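Local coordinates for protein serine--tRNA ligase (Pyrococcus horikoshii, PDB 2DQ0) that catalyses the ATP-dependent attachment of serine to tRNA(Ser), and probably to tRNA(Sec), as a homodimeric class II synthetase with a coiled-coil tRNA-binding arm, at residues Lys15-Lys20 and Pro107-Pro112; Lys118-Asn123 and Thr345-Tyr350. All coordinates share one frame; numbering follows the deposited sequence.

Contact 1. Residues Lys15-Lys20 and Pro107-Pro112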
ATOM      1  N   LYS A  15       2.993 -13.283 -36.973  1.00 66.39           N
ATOM      2  CA  LYS A  15       1.893 -14.240 -36.932  1.00 62.99           C
ATOM      3  C   LYS A  15       2.358 -15.559 -36.322  1.00 66.08           C
ATOM      4  O   LYS A  15       1.666 -16.155 -35.495  1.00 64.48           O
ATOM      5  CB  LYS A  15       1.355 -14.524 -38.329  1.00 59.55           C
ATOM      6  CG  LYS A  15       0.664 -13.353 -38.984  1.00 65.29           C
ATOM      7  CD  LYS A  15       0.027 -13.771 -40.293  1.00 54.39           C
ATOM      8  CE  LYS A  15      -0.673 -12.597 -40.936  1.00 58.03           C
ATOM      9  NZ  LYS A  15      -1.599 -13.028 -42.005  1.00 55.20           N
ATOM     10  N   ASN A  16       3.528 -16.025 -36.740  1.00 63.64           N
ATOM     11  CA  ASN A  16       4.039 -17.286 -36.228  1.00 66.66           C
ATOM     12  C   ASN A  16       4.374 -17.212 -34.742  1.00 67.98           C
ATOM     13  O   ASN A  16       4.256 -18.214 -34.024  1.00 66.76           O
ATOM     14  CB  ASN A  16       5.278 -17.744 -37.017  1.00 60.07           C
ATOM     15  CG  ASN A  16       4.946 -18.148 -38.453  1.00 62.05           C
ATOM     16  OD1 ASN A  16       3.833 -18.591 -38.751  1.00 56.68           O
ATOM     17  ND2 ASN A  16       5.923 -18.010 -39.344  1.00 61.99           N
ATOM     18  N   ASP A  17       4.787 -16.033 -34.276  1.00 61.62           N
ATOM     19  CA  ASP A  17       5.130 -15.900 -32.869  1.00 59.00           C
ATOM     20  C   ASP A  17       3.829 -15.965 -32.072  1.00 60.83           C
ATOM     21  O   ASP A  17       3.753 -16.617 -31.024  1.00 47.83           O
ATOM     22  CB  ASP A  17       5.866 -14.586 -32.611  1.00 56.10           C
ATOM     23  CG  ASP A  17       6.892 -14.703 -31.477  1.00 60.68           C
ATOM     24  OD1 ASP A  17       6.753 -13.991 -30.465  1.00 62.42           O
ATOM     25  OD2 ASP A  17       7.841 -15.507 -31.600  1.00 60.66           O
ATOM     26  N   LEU A  18       2.805 -15.296 -32.596  1.00 58.35           N
ATOM     27  CA  LEU A  18       1.486 -15.283 -31.983  1.00 55.58           C
ATOM     28  C   LEU A  18       1.019 -16.720 -31.808  1.00 62.41           C
ATOM     29  O   LEU A  18       0.361 -17.053 -30.821  1.00 64.89           O
ATOM     30  CB  LEU A  18       0.514 -14.544 -32.886  1.00 52.56           C
ATOM     31  CG  LEU A  18       0.008 -13.173 -32.440  1.00 64.27           C
ATOM     32  CD1 LEU A  18       1.092 -12.389 -31.726  1.00 59.35           C
ATOM     33  CD2 LEU A  18      -0.512 -12.433 -33.657  1.00 49.01           C
ATOM     34  N   ILE A  19       1.361 -17.576 -32.770  1.00 61.88           N
ATOM     35  CA  ILE A  19       0.969 -18.972 -32.688  1.00 63.57           C
ATOM     36  C   ILE A  19       1.846 -19.715 -31.683  1.00 66.65           C
ATOM     37  O   ILE A  19       1.366 -20.591 -30.966  1.00 69.83           O
ATOM     38  CB  ILE A  19       1.010 -19.649 -34.077  1.00 65.00           C
ATOM     39  CG1 ILE A  19      -0.112 -19.071 -34.945  1.00 66.32           C
ATOM     40  CG2 ILE A  19       0.798 -21.155 -33.950  1.00 56.24           C
ATOM     41  CD1 ILE A  19      -0.028 -19.461 -36.391  1.00 71.42           C
ATOM     42  N   LYS A  20       3.126 -19.365 -31.611  1.00 64.46           N
ATOM     43  CA  LYS A  20       3.995 -20.015 -30.639  1.00 59.58           C
ATOM     44  C   LYS A  20       3.521 -19.604 -29.242  1.00 61.35           C
ATOM     45  O   LYS A  20       3.791 -20.290 -28.253  1.00 53.86           O
ATOM     46  CB  LYS A  20       5.442 -19.559 -30.803  1.00 54.16           C
ATOM     47  CG  LYS A  20       6.178 -20.063 -32.014  1.00 60.10           C
ATOM     48  CD  LYS A  20       7.604 -19.489 -32.016  1.00 61.30           C
ATOM     49  CE  LYS A  20       8.318 -19.735 -33.339  1.00 43.61           C
ATOM     50  NZ  LYS A  20       9.512 -18.862 -33.504  1.00 58.90           N
ATOM     51  N   PRO A 107       1.441  -8.918 -27.904  1.00 44.57           N
ATOM     52  CA  PRO A 107       2.588  -9.216 -27.052  1.00 47.52           C
ATOM     53  C   PRO A 107       3.922  -9.039 -27.729  1.00 50.53           C
ATOM     54  O   PRO A 107       4.022  -9.113 -28.948  1.00 48.88           O
ATOM     55  CB  PRO A 107       2.351 -10.673 -26.646  1.00 44.68           C
ATOM     56  CG  PRO A 107       1.753 -11.245 -27.861  1.00 50.82           C
ATOM     57  CD  PRO A 107       0.743 -10.155 -28.288  1.00 46.79           C
ATOM     58  N   ASN A 108       4.953  -8.832 -26.914  1.00 56.45           N
ATOM     59  CA  ASN A 108       6.298  -8.658 -27.418  1.00 56.37           C
ATOM     60  C   ASN A 108       6.694  -9.903 -28.197  1.00 58.04           C
ATOM     61  O   ASN A 108       6.256 -11.008 -27.883  1.00 56.78           O
ATOM     62  CB  ASN A 108       7.285  -8.439 -26.271  1.00 51.76           C
ATOM     63  CG  ASN A 108       8.534  -7.692 -26.722  1.00 56.84           C
ATOM     64  OD1 ASN A 108       9.396  -7.341 -25.914  1.00 61.03           O
ATOM     65  ND2 ASN A 108       8.629  -7.439 -28.026  1.00 53.95           N
ATOM     66  N   ILE A 109       7.505  -9.706 -29.232  1.00 57.03           N
ATOM     67  CA  ILE A 109       7.979 -10.802 -30.041  1.00 48.46           C
ATOM     68  C   ILE A 109       8.997 -11.531 -29.182  1.00 52.40           C
ATOM     69  O   ILE A 109       9.862 -10.900 -28.567  1.00 46.92           O
ATOM     70  CB  ILE A 109       8.661 -10.294 -31.319  1.00 52.50           C
ATOM     71  CG1 ILE A 109       7.684  -9.434 -32.119  1.00 50.64           C
ATOM     72  CG2 ILE A 109       9.129 -11.476 -32.171  1.00 54.84           C
ATOM     73  CD1 ILE A 109       6.443 -10.170 -32.540  1.00 35.85           C
ATOM     74  N   THR A 110       8.883 -12.856 -29.134  1.00 52.01           N
ATOM     75  CA  THR A 110       9.789 -13.673 -28.339  1.00 50.70           C
ATOM     76  C   THR A 110      11.152 -13.783 -28.997  1.00 56.15           C
ATOM     77  O   THR A 110      11.281 -13.699 -30.223  1.00 57.33           O
ATOM     78  CB  THR A 110       9.262 -15.120 -28.152  1.00 47.63           C
ATOM     79  OG1 THR A 110       9.367 -15.831 -29.394  1.00 47.11           O
ATOM     80  CG2 THR A 110       7.803 -15.115 -27.690  1.00 49.80           C
ATOM     81  N   HIS A 111      12.160 -13.984 -28.161  1.00 58.06           N
ATOM     82  CA  HIS A 111      13.523 -14.154 -28.612  1.00 58.72           C
ATOM     83  C   HIS A 111      13.690 -15.579 -29.150  1.00 66.12           C
ATOM     84  O   HIS A 111      12.976 -16.514 -28.748  1.00 58.26           O
ATOM     85  CB  HIS A 111      14.487 -13.914 -27.458  1.00 57.78           C
ATOM     86  CG  HIS A 111      15.928 -13.955 -27.860  1.00 72.56           C
ATOM     87  ND1 HIS A 111      16.597 -15.135 -28.112  1.00 69.13           N
ATOM     88  CD2 HIS A 111      16.825 -12.961 -28.068  1.00 67.04           C
ATOM     89  CE1 HIS A 111      17.844 -14.864 -28.451  1.00 61.77           C
ATOM     90  NE2 HIS A 111      18.008 -13.553 -28.432  1.00 65.53           N
ATOM     91  N   PRO A 112      14.626 -15.761 -30.092  1.00 71.60           N
ATOM     92  CA  PRO A 112      14.855 -17.089 -30.663  1.00 67.90           C
ATOM     93  C   PRO A 112      15.214 -18.143 -29.619  1.00 66.67           C
ATOM     94  O   PRO A 112      14.923 -19.321 -29.806  1.00 63.78           O
ATOM     95  CB  PRO A 112      15.983 -16.832 -31.643  1.00 64.80           C
ATOM     96  CG  PRO A 112      15.644 -15.461 -32.142  1.00 62.76           C
ATOM     97  CD  PRO A 112      15.357 -14.738 -30.859  1.00 65.19           C
TER

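Contact 2. Residues Lys118-Asn123 and Thr345-Tyr350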
ATOM      1  N   LYS A 118       3.298 -25.076 -24.572  1.00 60.32           N
ATOM      2  CA  LYS A 118       1.908 -24.766 -24.330  1.00 60.92           C
ATOM      3  C   LYS A 118       1.727 -24.052 -22.991  1.00 61.94           C
ATOM      4  O   LYS A 118       0.963 -23.088 -22.897  1.00 56.76           O
ATOM      5  CB  LYS A 118       1.102 -26.071 -24.350  1.00 71.04           C
ATOM      6  CG  LYS A 118      -0.374 -25.924 -24.717  1.00 85.25           C
ATOM      7  CD  LYS A 118      -1.113 -27.269 -24.612  1.00 97.54           C
ATOM      8  CE  LYS A 118      -2.516 -27.209 -25.230  1.00 99.31           C
ATOM      9  NZ  LYS A 118      -2.487 -27.070 -26.721  1.00 94.64           N
ATOM     10  N   ASP A 119       2.445 -24.517 -21.968  1.00 60.76           N
ATOM     11  CA  ASP A 119       2.334 -23.953 -20.618  1.00 58.97           C
ATOM     12  C   ASP A 119       3.530 -24.251 -19.692  1.00 55.55           C
ATOM     13  O   ASP A 119       4.593 -24.652 -20.152  1.00 53.68           O
ATOM     14  CB  ASP A 119       1.036 -24.471 -19.974  1.00 65.64           C
ATOM     15  CG  ASP A 119       0.745 -25.934 -20.325  1.00 66.94           C
ATOM     16  OD1 ASP A 119       1.627 -26.795 -20.082  1.00 55.85           O
ATOM     17  OD2 ASP A 119      -0.366 -26.216 -20.845  1.00 70.14           O
ATOM     18  N   GLU A 120       3.338 -24.064 -18.385  1.00 57.19           N
ATOM     19  CA  GLU A 120       4.392 -24.291 -17.386  1.00 61.70           C
ATOM     20  C   GLU A 120       5.077 -25.662 -17.459  1.00 62.09           C
ATOM     21  O   GLU A 120       6.208 -25.828 -17.008  1.00 55.36           O
ATOM     22  CB  GLU A 120       3.849 -24.042 -15.960  1.00 62.94           C
ATOM     23  CG  GLU A 120       2.516 -24.720 -15.636  1.00 83.81           C
ATOM     24  CD  GLU A 120       1.328 -24.055 -16.332  1.00 92.25           C
ATOM     25  OE1 GLU A 120       0.250 -24.683 -16.445  1.00 91.95           O
ATOM     26  OE2 GLU A 120       1.470 -22.892 -16.764  1.00101.78           O
ATOM     27  N   ASN A 121       4.406 -26.646 -18.042  1.00 68.46           N
ATOM     28  CA  ASN A 121       5.003 -27.972 -18.152  1.00 73.31           C
ATOM     29  C   ASN A 121       6.017 -28.061 -19.276  1.00 71.34           C
ATOM     30  O   ASN A 121       6.743 -29.047 -19.378  1.00 74.31           O
ATOM     31  CB  ASN A 121       3.923 -29.037 -18.348  1.00 81.44           C
ATOM     32  CG  ASN A 121       3.063 -29.213 -17.116  1.00 89.71           C
ATOM     33  OD1 ASN A 121       1.930 -28.719 -17.048  1.00 89.16           O
ATOM     34  ND2 ASN A 121       3.607 -29.904 -16.121  1.00 92.56           N
ATOM     35  N   ASP A 122       6.064 -27.032 -20.119  1.00 68.71           N
ATOM     36  CA  ASP A 122       7.008 -27.006 -21.230  1.00 64.13           C
ATOM     37  C   ASP A 122       8.178 -26.068 -20.924  1.00 60.62           C
ATOM     38  O   ASP A 122       9.090 -25.881 -21.736  1.00 56.66           O
ATOM     39  CB  ASP A 122       6.289 -26.602 -22.526  1.00 65.84           C
ATOM     40  CG  ASP A 122       5.452 -27.739 -23.115  1.00 70.47           C
ATOM     41  OD1 ASP A 122       4.397 -27.455 -23.728  1.00 76.72           O
ATOM     42  OD2 ASP A 122       5.850 -28.919 -22.977  1.00 65.83           O
ATOM     43  N   ASN A 123       8.155 -25.475 -19.740  1.00 54.09           N
ATOM     44  CA  ASN A 123       9.250 -24.603 -19.373  1.00 59.31           C
ATOM     45  C   ASN A 123      10.482 -25.490 -19.312  1.00 58.54           C
ATOM     46  O   ASN A 123      10.393 -26.664 -18.959  1.00 58.44           O
ATOM     47  CB  ASN A 123       8.975 -23.939 -18.029  1.00 54.79           C
ATOM     48  CG  ASN A 123       7.973 -22.818 -18.146  1.00 62.91           C
ATOM     49  OD1 ASN A 123       7.498 -22.515 -19.241  1.00 53.86           O
ATOM     50  ND2 ASN A 123       7.647 -22.190 -17.019  1.00 65.21           N
ATOM     51  N   THR A 345       7.221 -20.180 -24.724  1.00 53.46           N
ATOM     52  CA  THR A 345       6.356 -19.249 -25.424  1.00 62.97           C
ATOM     53  C   THR A 345       4.950 -19.134 -24.862  1.00 68.38           C
ATOM     54  O   THR A 345       4.425 -18.016 -24.731  1.00 71.74           O
ATOM     55  CB  THR A 345       6.265 -19.602 -26.932  1.00 66.02           C
ATOM     56  OG1 THR A 345       5.976 -20.997 -27.079  1.00 65.09           O
ATOM     57  CG2 THR A 345       7.577 -19.269 -27.654  1.00 58.87           C
ATOM     58  N   GLY A 346       4.352 -20.279 -24.525  1.00 68.70           N
ATOM     59  CA  GLY A 346       2.997 -20.294 -23.995  1.00 63.47           C
ATOM     60  C   GLY A 346       2.822 -19.838 -22.552  1.00 63.02           C
ATOM     61  O   GLY A 346       1.728 -19.452 -22.145  1.00 61.65           O
ATOM     62  N   ASP A 347       3.890 -19.863 -21.769  1.00 59.88           N
ATOM     63  CA  ASP A 347       3.789 -19.456 -20.376  1.00 58.60           C
ATOM     64  C   ASP A 347       4.560 -18.166 -20.177  1.00 60.91           C
ATOM     65  O   ASP A 347       4.818 -17.762 -19.045  1.00 64.39           O
ATOM     66  CB  ASP A 347       4.378 -20.565 -19.494  1.00 62.49           C
ATOM     67  CG  ASP A 347       4.062 -20.386 -18.025  1.00 64.58           C
ATOM     68  OD1 ASP A 347       2.899 -20.043 -17.703  1.00 65.95           O
ATOM     69  OD2 ASP A 347       4.973 -20.610 -17.195  1.00 61.56           O
ATOM     70  N   LEU A 348       4.903 -17.504 -21.279  1.00 59.37           N
ATOM     71  CA  LEU A 348       5.711 -16.301 -21.193  1.00 56.57           C
ATOM     72  C   LEU A 348       5.085 -14.968 -20.793  1.00 60.17           C
ATOM     73  O   LEU A 348       5.700 -14.202 -20.034  1.00 66.36           O
ATOM     74  CB  LEU A 348       6.510 -16.118 -22.485  1.00 53.32           C
ATOM     75  CG  LEU A 348       7.546 -14.977 -22.444  1.00 59.41           C
ATOM     76  CD1 LEU A 348       8.410 -15.106 -21.185  1.00 30.03           C
ATOM     77  CD2 LEU A 348       8.410 -14.990 -23.726  1.00 52.61           C
ATOM     78  N   GLY A 349       3.891 -14.652 -21.272  1.00 51.26           N
ATOM     79  CA  GLY A 349       3.344 -13.362 -20.880  1.00 46.22           C
ATOM     80  C   GLY A 349       3.690 -12.281 -21.892  1.00 54.09           C
ATOM     81  O   GLY A 349       4.724 -12.345 -22.558  1.00 57.24           O
ATOM     82  N   TYR A 350       2.820 -11.283 -21.993  1.00 50.31           N
ATOM     83  CA  TYR A 350       2.953 -10.196 -22.953  1.00 50.16           C
ATOM     84  C   TYR A 350       4.171  -9.280 -22.949  1.00 51.62           C
ATOM     85  O   TYR A 350       4.679  -8.916 -24.002  1.00 54.22           O
ATOM     86  CB  TYR A 350       1.701  -9.317 -22.879  1.00 48.51           C
ATOM     87  CG  TYR A 350       0.540  -9.834 -23.688  1.00 54.70           C
ATOM     88  CD1 TYR A 350       0.178 -11.181 -23.624  1.00 48.35           C
ATOM     89  CD2 TYR A 350      -0.179  -8.987 -24.545  1.00 45.30           C
ATOM     90  CE1 TYR A 350      -0.860 -11.682 -24.392  1.00 57.74           C
ATOM     91  CE2 TYR A 350      -1.227  -9.474 -25.320  1.00 55.04           C
ATOM     92  CZ  TYR A 350      -1.562 -10.836 -25.239  1.00 67.20           C
ATOM     93  OH  TYR A 350      -2.585 -11.372 -26.002  1.00 69.39           O
TER

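Contact 1. Residues Lys15-Lys20 and Pro107-Pro112
Asp17, on helix 11-21, lies opposite Ile109 of the chain Pro107-Pro112, extended as far as His111, with the CA atoms of the two residues 6.5 Å apart. The contact belongs to the root of the N-terminal tRNA-binding domain, where a short helix that precedes the long coiled-coil arm is tied to the chain emerging from helix 72-103, the arm's returning helix. Its centre is a two-pronged grip of the Asp17 carboxylate on Thr110. The backbone N of Thr110 donates to Asp17 OD1 over 2.8 Å and nearly straight, at 174°, although it meets the oxygen from 31° outside the carboxylate plane. The hydroxyl OG1 of the same threonine donates to the syn lone pair of Asp17 OD2 at 2.7 Å. With chi1 at 72°, OG1 sits between the backbone N and the carbonyl carbon, placing both donors of Thr110 before the one carboxylate and thereby fixing its rotation. CG2 of Ile109 adds an apolar neighbour near Asp17 OD1, and the isoleucine side chain also touches Leu13 and Val14 of the same helix. Arg21, one helical turn after Asp17, forms a hydrogen bond from NH1 to Asn108 O. Round the helix from Asp17, the side chains of Leu18 and Pro107 cross at about a right angle, the leucine methyl CD1 resting 4.1 Å from the ring atom CG of Pro107.

Contact 2. Residues Lys118-Asn123 and Thr345-Tyr350
Lys118 touches Gly346 through its backbone, the carbonyl O of the lysine lying 3.6 Å from CA of the glycine. Here two loops meet at one end of the antiparallel pair formed by strands 124-129 and 338-342 of the class II catalytic sheet: one leads into the first strand and the other leaves the second. Lys118 N is held within its own loop by the anti lone pair of Asp122 OD1, at 2.8 Å. Asp119 then begins a type I beta turn, closed by the bond from Asp122 N to Asp119 O, and its carbonyl carbon packs against CB of Asp347. Glu120, bent at chi2, brings OE2 to 3.3 Å from Asp347 OD1. Both atoms are acceptors and form no hydrogen bond with each other, and the two carboxylate planes stand 77° apart. After the turn comes Asn123, whose amide divides its work: OD1 accepts from the backbone N of Cys344, while the NH2 group turns to Asp347. The carboxylate of Asp347 reaches it with CG anti to the backbone N (chi1 -168°), and Asn123 ND2 donates to the anti lone pair of Asp347 OD2 at 3.1 Å, the oxygen lying 18° out of the amide plane of Asn123.

Overall arrangement
Contact 1 closes before contact 2 opens along the chain, and their centres lie 12 Å apart. Both draw on the loop between helix 72-103 and strand 124-129: its earlier part meets helix 11-21, its later part the loop between strands 338-342 and 354-362. That last loop also touches contact 1 directly. Thr345 OG1 is hydrogen-bonded to Lys20 O, Asn108 N probably donates to Tyr350 O at 2.9 Å, and Pro107 packs on the Tyr350 ring. Through these links the base of the N-terminal tRNA-binding domain is joined to the catalytic core near its active site, with the Asp347 side chain about 10 Å from the bound seryl-adenylate analogue.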